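Local coordinates for aspartate--tRNA(Asp/Asn) ligase (Thermus thermophilus, PDB 1N9W), which attaches L-aspartate to both tRNA(Asp) and tRNA(Asn), first activating the amino acid with ATP as Asp-AMP and then passing it to the acceptor end, at residues P55-R60 with V82-P87; G134-L139 with R192-A197. All blocks are in the same frame, centred on the assembly; numbering follows the deposited sequence.

Contact 1 of 2, residues P55-R60 with V82-P87; sequences PESALR and VEVLSP
A58 pairs with two residues at once: its carbonyl O accepts L85 N at 2.8 Å and S86 N at 3.2 Å, both from the same face of the carbonyl plane. The L85 bond is the more bent, 134° at the hydrogen, as expected where one strand carries an extra residue. A58 N completes the site by donating to S86 O at 2.8 Å. Packing is close here, with A58 CB 3.9 Å from S86 CB and 4.2 Å from L85 CB, and another chain covers this side: G383 of the second subunit lies on A58, and S86 OG is hydrogen-bonded to M384 O of the second subunit. Next along the strand, L59 and V84 form a non-hydrogen-bonded pair whose side chains run alongside each other, CD2 of L59 against CG1 of V84.

The R60–E83 end is more exposed. Two backbone hydrogen bonds, one in each direction, join the pair. On the sheet face that carries both side chains, the extended chains cross and meet in a salt bridge, R60 NH1 to E83 OE2 at 3.0 Å, with guanidinium and carboxylate planes 75° apart. R60 has its CG anti to the backbone N (chi1 169°), which sends the chain forward along the strand, where NE also makes a salt bridge with E17. A leucine in place of R60 would probably leave the carboxylates of E83 and E17 without their shared cation. The one-residue shift in register, with L85 and S86 both facing A58, defines a classic beta bulge, placed here in an antiparallel strand pair of the OB-fold anticodon-binding domain.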
loop_
_atom_site.group_PDB
_atom_site.type_symbol
_atom_site.label_atom_id
_atom_site.label_comp_id
_atom_site.label_asym_id
_atom_site.label_seq_id
_atom_site.Cartn_x
_atom_site.Cartn_y
_atom_site.Cartn_z
ATOM N N PRO B 55 -30.747 -13.951 10.211
ATOM C CA PRO B 55 -29.349 -14.227 9.875
ATOM C C PRO B 55 -28.689 -12.910 9.448
ATOM O O PRO B 55 -29.361 -12.009 8.925
ATOM C CB PRO B 55 -29.457 -15.220 8.721
ATOM C CG PRO B 55 -30.725 -15.954 9.029
ATOM C CD PRO B 55 -31.657 -14.865 9.496
ATOM N N GLU B 56 -27.383 -12.823 9.674
ATOM C CA GLU B 56 -26.567 -11.656 9.360
ATOM C C GLU B 56 -26.747 -10.505 10.349
ATOM O O GLU B 56 -26.346 -9.373 10.080
ATOM C CB GLU B 56 -26.800 -11.171 7.915
ATOM C CG GLU B 56 -26.131 -12.047 6.844
ATOM C CD GLU B 56 -24.684 -12.425 7.179
ATOM O OE1 GLU B 56 -23.893 -11.537 7.577
ATOM O OE2 GLU B 56 -24.334 -13.618 7.043
ATOM N N SER B 57 -27.367 -10.778 11.493
ATOM C CA SER B 57 -27.513 -9.742 12.513
ATOM C C SER B 57 -26.163 -9.704 13.220
ATOM O O SER B 57 -25.488 -10.737 13.334
ATOM C CB SER B 57 -28.611 -10.102 13.523
ATOM O OG SER B 57 -29.902 -9.799 13.029
ATOM N N ALA B 58 -25.750 -8.525 13.673
ATOM C CA ALA B 58 -24.484 -8.398 14.389
ATOM C C ALA B 58 -24.787 -8.743 15.840
ATOM O O ALA B 58 -25.747 -8.231 16.418
ATOM C CB ALA B 58 -23.949 -6.978 14.274
ATOM N N LEU B 59 -23.968 -9.608 16.427
ATOM C CA LEU B 59 -24.189 -10.046 17.800
ATOM C C LEU B 59 -22.987 -10.005 18.727
ATOM O O LEU B 59 -21.828 -9.956 18.308
ATOM C CB LEU B 59 -24.668 -11.497 17.805
ATOM C CG LEU B 59 -25.787 -12.010 16.921
ATOM C CD1 LEU B 59 -25.868 -13.508 17.128
ATOM C CD2 LEU B 59 -27.100 -11.338 17.258
ATOM N N ARG B 60 -23.299 -10.062 20.009
ATOM C CA ARG B 60 -22.291 -10.147 21.039
ATOM C C ARG B 60 -22.757 -11.360 21.839
ATOM O O ARG B 60 -23.944 -11.468 22.160
ATOM C CB ARG B 60 -22.296 -8.897 21.916
ATOM C CG ARG B 60 -21.451 -9.034 23.158
ATOM C CD ARG B 60 -21.282 -7.705 23.860
ATOM N NE ARG B 60 -20.963 -7.920 25.254
ATOM C CZ ARG B 60 -21.846 -8.294 26.174
ATOM N NH1 ARG B 60 -23.119 -8.481 25.852
ATOM N NH2 ARG B 60 -21.449 -8.519 27.424
ATOM N N VAL B 82 -26.944 -13.310 25.162
ATOM C CA VAL B 82 -26.877 -13.022 23.743
ATOM C C VAL B 82 -27.466 -11.624 23.545
ATOM O O VAL B 82 -28.613 -11.368 23.912
ATOM C CB VAL B 82 -27.655 -14.086 22.909
ATOM C CG1 VAL B 82 -27.621 -13.735 21.436
ATOM C CG2 VAL B 82 -27.026 -15.460 23.117
ATOM N N GLU B 83 -26.653 -10.716 23.008
ATOM C CA GLU B 83 -27.072 -9.335 22.752
ATOM C C GLU B 83 -27.011 -9.082 21.244
ATOM O O GLU B 83 -25.996 -9.356 20.605
ATOM C CB GLU B 83 -26.148 -8.334 23.478
ATOM C CG GLU B 83 -26.501 -6.859 23.191
ATOM C CD GLU B 83 -25.563 -5.831 23.844
ATOM O OE1 GLU B 83 -25.836 -4.617 23.715
ATOM O OE2 GLU B 83 -24.562 -6.214 24.479
ATOM N N VAL B 84 -28.105 -8.574 20.687
ATOM C CA VAL B 84 -28.155 -8.270 19.266
ATOM C C VAL B 84 -27.699 -6.826 19.128
ATOM O O VAL B 84 -28.384 -5.916 19.579
ATOM C CB VAL B 84 -29.591 -8.418 18.714
ATOM C CG1 VAL B 84 -29.592 -8.339 17.189
ATOM C CG2 VAL B 84 -30.177 -9.742 19.173
ATOM N N LEU B 85 -26.526 -6.626 18.533
ATOM C CA LEU B 85 -25.967 -5.288 18.358
ATOM C C LEU B 85 -26.614 -4.551 17.190
ATOM O O LEU B 85 -26.742 -3.328 17.206
ATOM C CB LEU B 85 -24.456 -5.394 18.122
ATOM C CG LEU B 85 -23.701 -6.134 19.229
ATOM C CD1 LEU B 85 -22.256 -6.384 18.815
ATOM C CD2 LEU B 85 -23.772 -5.295 20.517
ATOM N N SER B 86 -27.019 -5.309 16.178
ATOM C CA SER B 86 -27.636 -4.730 14.998
ATOM C C SER B 86 -28.409 -5.808 14.260
ATOM O O SER B 86 -27.835 -6.599 13.518
ATOM C CB SER B 86 -26.559 -4.154 14.078
ATOM O OG SER B 86 -27.118 -3.590 12.921
ATOM N N PRO B 87 -29.732 -5.861 14.466
ATOM C CA PRO B 87 -30.581 -6.857 13.806
ATOM C C PRO B 87 -30.751 -6.623 12.309
ATOM O O PRO B 87 -30.939 -5.490 11.858
ATOM C CB PRO B 87 -31.909 -6.734 14.556
ATOM C CG PRO B 87 -31.948 -5.283 14.929
ATOM C CD PRO B 87 -30.523 -5.015 15.384
#

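Contact 2 of 2, residues G134-L139 with R192-A197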
loop_
_atom_site.group_PDB
_atom_site.type_symbol
_atom_site.label_atom_id
_atom_site.label_comp_id
_atom_site.label_asym_id
_atom_site.label_seq_id
_atom_site.Cartn_x
_atom_site.Cartn_y
_atom_site.Cartn_z
ATOM N N GLY B 134 3.768 -9.077 1.732
ATOM C CA GLY B 134 5.041 -9.736 1.471
ATOM C C GLY B 134 5.817 -8.988 0.409
ATOM O O GLY B 134 7.041 -8.867 0.474
ATOM N N PHE B 135 5.081 -8.484 -0.573
ATOM C CA PHE B 135 5.646 -7.727 -1.682
ATOM C C PHE B 135 6.423 -6.525 -1.156
ATOM O O PHE B 135 7.598 -6.348 -1.475
ATOM C CB PHE B 135 4.504 -7.256 -2.580
ATOM C CG PHE B 135 4.936 -6.426 -3.748
ATOM C CD1 PHE B 135 5.478 -7.026 -4.884
ATOM C CD2 PHE B 135 4.788 -5.040 -3.724
ATOM C CE1 PHE B 135 5.857 -6.258 -5.977
ATOM C CE2 PHE B 135 5.165 -4.263 -4.811
ATOM C CZ PHE B 135 5.703 -4.868 -5.945
ATOM N N ARG B 136 5.757 -5.705 -0.341
ATOM C CA ARG B 136 6.374 -4.510 0.226
ATOM C C ARG B 136 7.514 -4.804 1.213
ATOM O O ARG B 136 8.499 -4.064 1.264
ATOM C CB ARG B 136 5.317 -3.640 0.923
ATOM C CG ARG B 136 4.166 -3.177 0.033
ATOM C CD ARG B 136 3.595 -1.846 0.547
ATOM N NE ARG B 136 2.321 -1.460 -0.073
ATOM C CZ ARG B 136 1.134 -1.937 0.287
ATOM N NH1 ARG B 136 1.045 -2.823 1.274
ATOM N NH2 ARG B 136 0.032 -1.529 -0.342
ATOM N N ARG B 137 7.375 -5.870 1.996
ATOM C CA ARG B 137 8.394 -6.236 2.973
ATOM C C ARG B 137 9.692 -6.618 2.266
ATOM O O ARG B 137 10.744 -6.052 2.554
ATOM C CB ARG B 137 7.924 -7.417 3.838
ATOM C CG ARG B 137 8.699 -7.589 5.152
ATOM C CD ARG B 137 8.577 -8.993 5.764
ATOM N NE ARG B 137 7.234 -9.380 6.212
ATOM C CZ ARG B 137 6.528 -8.758 7.157
ATOM N NH1 ARG B 137 7.024 -7.693 7.770
ATOM N NH2 ARG B 137 5.335 -9.218 7.514
ATOM N N TYR B 138 9.618 -7.569 1.340
ATOM C CA TYR B 138 10.818 -8.004 0.633
ATOM C C TYR B 138 11.547 -6.833 -0.006
ATOM O O TYR B 138 12.749 -6.683 0.168
ATOM C CB TYR B 138 10.486 -9.035 -0.456
ATOM C CG TYR B 138 11.708 -9.415 -1.269
ATOM C CD1 TYR B 138 12.678 -10.283 -0.754
ATOM C CD2 TYR B 138 11.949 -8.821 -2.511
ATOM C CE1 TYR B 138 13.863 -10.536 -1.450
ATOM C CE2 TYR B 138 13.129 -9.064 -3.214
ATOM C CZ TYR B 138 14.081 -9.924 -2.673
ATOM O OH TYR B 138 15.256 -10.146 -3.343
ATOM N N LEU B 139 10.817 -6.000 -0.739
ATOM C CA LEU B 139 11.430 -4.854 -1.397
ATOM C C LEU B 139 11.958 -3.813 -0.400
ATOM O O LEU B 139 13.039 -3.254 -0.608
ATOM C CB LEU B 139 10.440 -4.222 -2.385
ATOM C CG LEU B 139 10.055 -5.136 -3.573
ATOM C CD1 LEU B 139 8.872 -4.541 -4.330
ATOM C CD2 LEU B 139 11.267 -5.332 -4.511
ATOM N N ARG B 192 15.788 2.498 -6.490
ATOM C CA ARG B 192 14.927 1.316 -6.403
ATOM C C ARG B 192 13.585 1.734 -5.823
ATOM O O ARG B 192 13.514 2.206 -4.685
ATOM C CB ARG B 192 15.586 0.274 -5.487
ATOM C CG ARG B 192 16.964 -0.103 -5.942
ATOM C CD ARG B 192 17.894 -0.291 -4.769
ATOM N NE ARG B 192 17.801 -1.612 -4.204
ATOM C CZ ARG B 192 18.450 -2.674 -4.668
ATOM N NH1 ARG B 192 19.248 -2.568 -5.720
ATOM N NH2 ARG B 192 18.301 -3.855 -4.071
ATOM N N VAL B 193 12.528 1.560 -6.604
ATOM C CA VAL B 193 11.193 1.942 -6.160
ATOM C C VAL B 193 10.132 0.949 -6.603
ATOM O O VAL B 193 10.366 0.112 -7.473
ATOM C CB VAL B 193 10.776 3.328 -6.736
ATOM C CG1 VAL B 193 11.818 4.376 -6.401
ATOM C CG2 VAL B 193 10.569 3.232 -8.239
ATOM N N TYR B 194 8.963 1.042 -5.982
ATOM C CA TYR B 194 7.862 0.173 -6.336
ATOM C C TYR B 194 6.569 0.891 -6.029
ATOM O O TYR B 194 6.550 1.893 -5.310
ATOM C CB TYR B 194 7.908 -1.143 -5.555
ATOM C CG TYR B 194 7.655 -0.996 -4.073
ATOM C CD1 TYR B 194 8.706 -0.804 -3.181
ATOM C CD2 TYR B 194 6.358 -1.077 -3.560
ATOM C CE1 TYR B 194 8.474 -0.704 -1.811
ATOM C CE2 TYR B 194 6.114 -0.977 -2.197
ATOM C CZ TYR B 194 7.180 -0.794 -1.325
ATOM O OH TYR B 194 6.957 -0.733 0.030
ATOM N N GLU B 195 5.479 0.388 -6.585
ATOM C CA GLU B 195 4.192 1.011 -6.346
ATOM C C GLU B 195 3.065 0.009 -6.459
ATOM O O GLU B 195 3.099 -0.915 -7.277
ATOM C CB GLU B 195 3.977 2.178 -7.319
ATOM C CG GLU B 195 2.566 2.770 -7.291
ATOM C CD GLU B 195 2.441 4.054 -8.102
ATOM O OE1 GLU B 195 2.929 4.100 -9.251
ATOM O OE2 GLU B 195 1.841 5.022 -7.587
ATOM N N VAL B 196 2.078 0.197 -5.599
ATOM C CA VAL B 196 0.903 -0.651 -5.544
ATOM C C VAL B 196 -0.272 0.244 -5.860
ATOM O O VAL B 196 -0.694 1.036 -5.020
ATOM C CB VAL B 196 0.707 -1.217 -4.132
ATOM C CG1 VAL B 196 -0.584 -2.009 -4.061
ATOM C CG2 VAL B 196 1.905 -2.066 -3.750
ATOM N N ALA B 197 -0.802 0.135 -7.070
ATOM C CA ALA B 197 -1.933 0.975 -7.447
ATOM C C ALA B 197 -2.732 0.379 -8.597
ATOM O O ALA B 197 -2.236 -0.471 -9.335
ATOM C CB ALA B 197 -1.437 2.379 -7.807
#
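Helix 134-139 runs nearly antiparallel to strand 192-197, at 170° between their N-to-C directions with the axes 10.0 Å apart, so side chains alone bridge the gap and no hydrogen bond crosses it. Y194 is central, touching three helix residues. Its chi1 of 68° sets the ring between the backbone N and carbonyl carbon; its CB points toward the helix, and the ring lies among F135, R136 and L139. F135 presents its edge to the face of the Y194 ring in an offset edge-to-face pair: the planes stand at 88°, the centroids are 5.6 Å apart, and F135 CE2 comes to 3.6 Å from Y194 CD2. L139 works on both aromatics, its CD1 meeting Y194 CB at 3.7 Å while also lying over one face of the F135 ring, toward the rim.

R136 crosses the tyrosine at about a right angle. Its aliphatic part does the touching, with CB 3.5 Å from Y194 OH and CG 3.7 Å from Y194 CE2; the hydroxyl itself is hydrogen-bonded to D140, just beyond the segment. Farther out, the extended R136 chain passes V196, whose CG2 lies 3.7 Å from R136 NE. At the charged end, NE forms a salt bridge with E146 of its own chain and NH2 one with E146 of the second subunit, and these glutamates probably offset the like charge of R136 of the second subunit close by, so the same side chain lines the core and reaches the dimer interface.

Helix 119-141 thus lies against the sheet of the class II catalytic domain: F135 also packs on L217 and V219 of strand 215-222 and on L237 of helix 227-248, while V196 touches L215 of that neighbouring strand and F148 of the second subunit.

Contact 1 closes before contact 2 opens along the chain, and the two belong to different domains: the OB-fold anticodon-binding domain and the class II catalytic domain. Their centres are 40 Å apart and their nearest atoms about 27 Å, so they do not touch. Contact 2 lies the nearer to a substrate site: the V196 side chain is about 7 Å from that of A394, in the predicted ATP site, and the Y194 side chain about 11 Å from that of R352, a predicted L-aspartate ligand. In contact 1 the V82 side chain lies about 12 Å from that of Q44, which interacts with tRNA. Both also touch the second subunit, so each domain contributes to the homodimer interface.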